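Long-range contact in putative carboxynorspermidine decarboxylase protein (Sinorhizobium meliloti, PDB 3MT1), which probably decarboxylates carboxynorspermidine and carboxyspermidine to norspermidine and spermidine, using pyridoxal 5'-phosphate as cofactor: residues Y7-A12 with K238-E243. Numbering follows the deposited sequence.
Sequences YLIDKA and KSTTLE
Leu8 and Thr241 face each other as the antiparallel hydrogen-bonded pair at the middle of the ladder between these two strands. Leu8 N donates to Thr241 O at 2.7 Å, nearly straight and in the carbonyl plane; the return bond, Thr241 N to Leu8 O, is longer at 3.1 Å, its donor tilted 25° from the Leu8 carbonyl plane. A third bond, Asp10 N to Ser239 O, carries the pairing to where strand 6-10 ends and Asp10 OD2 accepts from Lys13 N as the N-cap of helix 11-28. The tight side carries Tyr7, Ile9, Thr240 and Leu242. Leu242 CD1 sits over one face of the Tyr7 ring, toward its rim and 4.1 Å from Tyr7 CD2, while Tyr7 OH reaches His266 O. Ile9 and Thr240 run side by side, Ile9 CG1 3.5 Å from Thr240 OG1; with OG1 anti to the carbonyl carbon (chi1 -56°), the hydroxyl donates to Ser239 OG. On the other face Leu8 is buried, its CB 3.6 Å from Thr241 OG1, but Thr241 is partly exposed and wetter: a water donates to both Leu8 O and Thr241 OG1. There Thr241 OG1 donates to the anti lone pair of Glu243 OE2 at 2.5 Å, and Arg315 pairs with Glu243 OE1. Strand 6-10 lies between 240-251 and 339-343, so the N-terminal strand, preceding the eight-stranded parallel barrel, is built into the C-terminal beta domain, characteristic of the two-domain fold of class-II Orn/Lys/Arg decarboxylases.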
ATOM      1  N   TYR B   7      -4.077 -15.513   3.083  1.00 31.53           N
ATOM      2  CA  TYR B   7      -3.979 -15.812   1.669  1.00 30.40           C
ATOM      3  C   TYR B   7      -3.722 -17.296   1.591  1.00 32.03           C
ATOM      4  O   TYR B   7      -2.778 -17.791   2.232  1.00 33.87           O
ATOM      5  CB  TYR B   7      -2.786 -15.092   1.046  1.00 29.28           C
ATOM      6  CG  TYR B   7      -2.774 -13.570   1.108  1.00 28.31           C
ATOM      7  CD1 TYR B   7      -1.972 -12.904   2.043  1.00 29.41           C
ATOM      8  CD2 TYR B   7      -3.490 -12.801   0.185  1.00 25.53           C
ATOM      9  CE1 TYR B   7      -1.929 -11.508   2.107  1.00 29.36           C
ATOM     10  CE2 TYR B   7      -3.457 -11.394   0.224  1.00 27.51           C
ATOM     11  CZ  TYR B   7      -2.669 -10.749   1.195  1.00 31.03           C
ATOM     12  OH  TYR B   7      -2.607  -9.358   1.277  1.00 29.86           O
ATOM     13  N   LEU B   8      -4.516 -18.029   0.812  1.00 32.40           N
ATOM     14  CA  LEU B   8      -4.334 -19.484   0.748  1.00 33.24           C
ATOM     15  C   LEU B   8      -3.830 -19.880  -0.620  1.00 32.87           C
ATOM     16  O   LEU B   8      -4.528 -19.747  -1.620  1.00 33.34           O
ATOM     17  CB  LEU B   8      -5.640 -20.199   1.074  1.00 34.40           C
ATOM     18  CG  LEU B   8      -5.670 -21.732   1.122  1.00 36.42           C
ATOM     19  CD1 LEU B   8      -4.611 -22.277   1.978  1.00 35.15           C
ATOM     20  CD2 LEU B   8      -7.029 -22.249   1.643  1.00 37.75           C
ATOM     21  N   ILE B   9      -2.599 -20.334  -0.682  1.00 33.05           N
ATOM     22  CA  ILE B   9      -2.062 -20.735  -1.945  1.00 32.93           C
ATOM     23  C   ILE B   9      -2.334 -22.215  -2.154  1.00 34.77           C
ATOM     24  O   ILE B   9      -1.857 -23.055  -1.393  1.00 35.76           O
ATOM     25  CB  ILE B   9      -0.570 -20.443  -2.024  1.00 33.22           C
ATOM     26  CG1 ILE B   9      -0.330 -18.921  -1.918  1.00 32.28           C
ATOM     27  CG2 ILE B   9       0.037 -21.071  -3.310  1.00 31.96           C
ATOM     28  CD1 ILE B   9       1.098 -18.569  -1.421  1.00 32.66           C
ATOM     29  N   ASP B  10      -3.127 -22.515  -3.178  1.00 35.25           N
ATOM     30  CA  ASP B  10      -3.479 -23.885  -3.482  1.00 38.25           C
ATOM     31  C   ASP B  10      -2.355 -24.605  -4.262  1.00 37.42           C
ATOM     32  O   ASP B  10      -2.143 -24.363  -5.457  1.00 35.34           O
ATOM     33  CB  ASP B  10      -4.837 -23.974  -4.229  1.00 39.74           C
ATOM     34  CG  ASP B  10      -5.275 -25.427  -4.480  1.00 46.57           C
ATOM     35  OD1 ASP B  10      -6.229 -25.907  -3.805  1.00 52.42           O
ATOM     36  OD2 ASP B  10      -4.634 -26.118  -5.334  1.00 50.59           O
ATOM     37  N   LYS B  11      -1.683 -25.529  -3.580  1.00 38.25           N
ATOM     38  CA  LYS B  11      -0.584 -26.249  -4.173  1.00 38.68           C
ATOM     39  C   LYS B  11      -0.954 -26.887  -5.543  1.00 39.71           C
ATOM     40  O   LYS B  11      -0.211 -26.754  -6.529  1.00 38.43           O
ATOM     41  CB  LYS B  11      -0.063 -27.306  -3.201  1.00 40.58           C
ATOM     42  CG  LYS B  11       1.344 -27.667  -3.513  1.00 40.45           C
ATOM     43  CD  LYS B  11       1.745 -28.949  -2.956  1.00 44.20           C
ATOM     44  CE  LYS B  11       3.146 -29.271  -3.447  1.00 45.86           C
ATOM     45  NZ  LYS B  11       3.483 -30.692  -3.202  1.00 49.13           N
ATOM     46  N   ALA B  12      -2.094 -27.568  -5.609  1.00 41.47           N
ATOM     47  CA  ALA B  12      -2.495 -28.227  -6.862  1.00 43.49           C
ATOM     48  C   ALA B  12      -2.780 -27.260  -8.047  1.00 42.38           C
ATOM     49  O   ALA B  12      -2.467 -27.583  -9.188  1.00 42.39           O
ATOM     50  CB  ALA B  12      -3.674 -29.174  -6.631  1.00 45.41           C
ATOM     51  N   LYS B 238      -5.471 -17.593 -10.632  1.00 41.23           N
ATOM     52  CA  LYS B 238      -6.486 -18.510 -10.059  1.00 42.75           C
ATOM     53  C   LYS B 238      -5.922 -19.544  -9.077  1.00 42.36           C
ATOM     54  O   LYS B 238      -6.560 -20.569  -8.805  1.00 44.09           O
ATOM     55  CB  LYS B 238      -7.254 -19.230 -11.184  1.00 46.19           C
ATOM     56  CG  LYS B 238      -8.076 -18.289 -12.057  1.00 50.14           C
ATOM     57  CD  LYS B 238      -8.620 -19.031 -13.265  1.00 58.29           C
ATOM     58  CE  LYS B 238      -8.250 -18.294 -14.577  1.00 63.61           C
ATOM     59  NZ  LYS B 238      -8.898 -16.936 -14.699  1.00 62.03           N
ATOM     60  N   SER B 239      -4.731 -19.287  -8.557  1.00 40.39           N
ATOM     61  CA  SER B 239      -4.076 -20.259  -7.714  1.00 41.20           C
ATOM     62  C   SER B 239      -4.365 -20.019  -6.267  1.00 39.36           C
ATOM     63  O   SER B 239      -4.262 -20.950  -5.461  1.00 40.75           O
ATOM     64  CB  SER B 239      -2.564 -20.226  -7.882  1.00 41.56           C
ATOM     65  OG  SER B 239      -2.025 -19.168  -7.103  1.00 39.79           O
ATOM     66  N   THR B 240      -4.685 -18.770  -5.933  1.00 37.18           N
ATOM     67  CA  THR B 240      -4.686 -18.338  -4.549  1.00 35.39           C
ATOM     68  C   THR B 240      -5.972 -17.603  -4.187  1.00 34.75           C
ATOM     69  O   THR B 240      -6.501 -16.867  -4.985  1.00 33.23           O
ATOM     70  CB  THR B 240      -3.473 -17.409  -4.319  1.00 34.64           C
ATOM     71  OG1 THR B 240      -2.264 -18.106  -4.693  1.00 36.31           O
ATOM     72  CG2 THR B 240      -3.374 -16.909  -2.859  1.00 31.65           C
ATOM     73  N   THR B 241      -6.445 -17.783  -2.956  1.00 35.49           N
ATOM     74  CA  THR B 241      -7.601 -17.035  -2.455  1.00 35.67           C
ATOM     75  C   THR B 241      -7.235 -16.198  -1.223  1.00 35.14           C
ATOM     76  O   THR B 241      -6.250 -16.503  -0.530  1.00 36.02           O
ATOM     77  CB  THR B 241      -8.743 -17.979  -2.074  1.00 37.17           C
ATOM     78  OG1 THR B 241      -8.230 -18.988  -1.181  1.00 40.00           O
ATOM     79  CG2 THR B 241      -9.354 -18.665  -3.342  1.00 37.41           C
ATOM     80  N   LEU B 242      -8.013 -15.141  -0.963  1.00 33.72           N
ATOM     81  CA  LEU B 242      -7.948 -14.446   0.320  1.00 32.82           C
ATOM     82  C   LEU B 242      -9.178 -14.847   1.164  1.00 33.63           C
ATOM     83  O   LEU B 242     -10.296 -14.456   0.840  1.00 34.35           O
ATOM     84  CB  LEU B 242      -7.858 -12.903   0.141  1.00 30.95           C
ATOM     85  CG  LEU B 242      -7.937 -12.003   1.396  1.00 30.67           C
ATOM     86  CD1 LEU B 242      -6.894 -12.368   2.477  1.00 27.72           C
ATOM     87  CD2 LEU B 242      -7.940 -10.456   1.095  1.00 27.80           C
ATOM     88  N   GLU B 243      -8.961 -15.606   2.238  1.00 34.02           N
ATOM     89  CA  GLU B 243     -10.031 -16.065   3.111  1.00 35.18           C
ATOM     90  C   GLU B 243     -10.451 -15.051   4.187  1.00 34.33           C
ATOM     91  O   GLU B 243      -9.610 -14.614   4.977  1.00 34.42           O
ATOM     92  CB  GLU B 243      -9.600 -17.375   3.762  1.00 36.60           C
ATOM     93  CG  GLU B 243      -9.197 -18.453   2.743  1.00 40.51           C
ATOM     94  CD  GLU B 243     -10.324 -18.835   1.774  1.00 45.21           C
ATOM     95  OE1 GLU B 243     -11.513 -18.979   2.196  1.00 48.19           O
ATOM     96  OE2 GLU B 243     -10.017 -19.002   0.576  1.00 46.17           O
TER
HETATM   97  O   HOH W   1      -6.597 -21.100  -2.524  1.00 45.08           O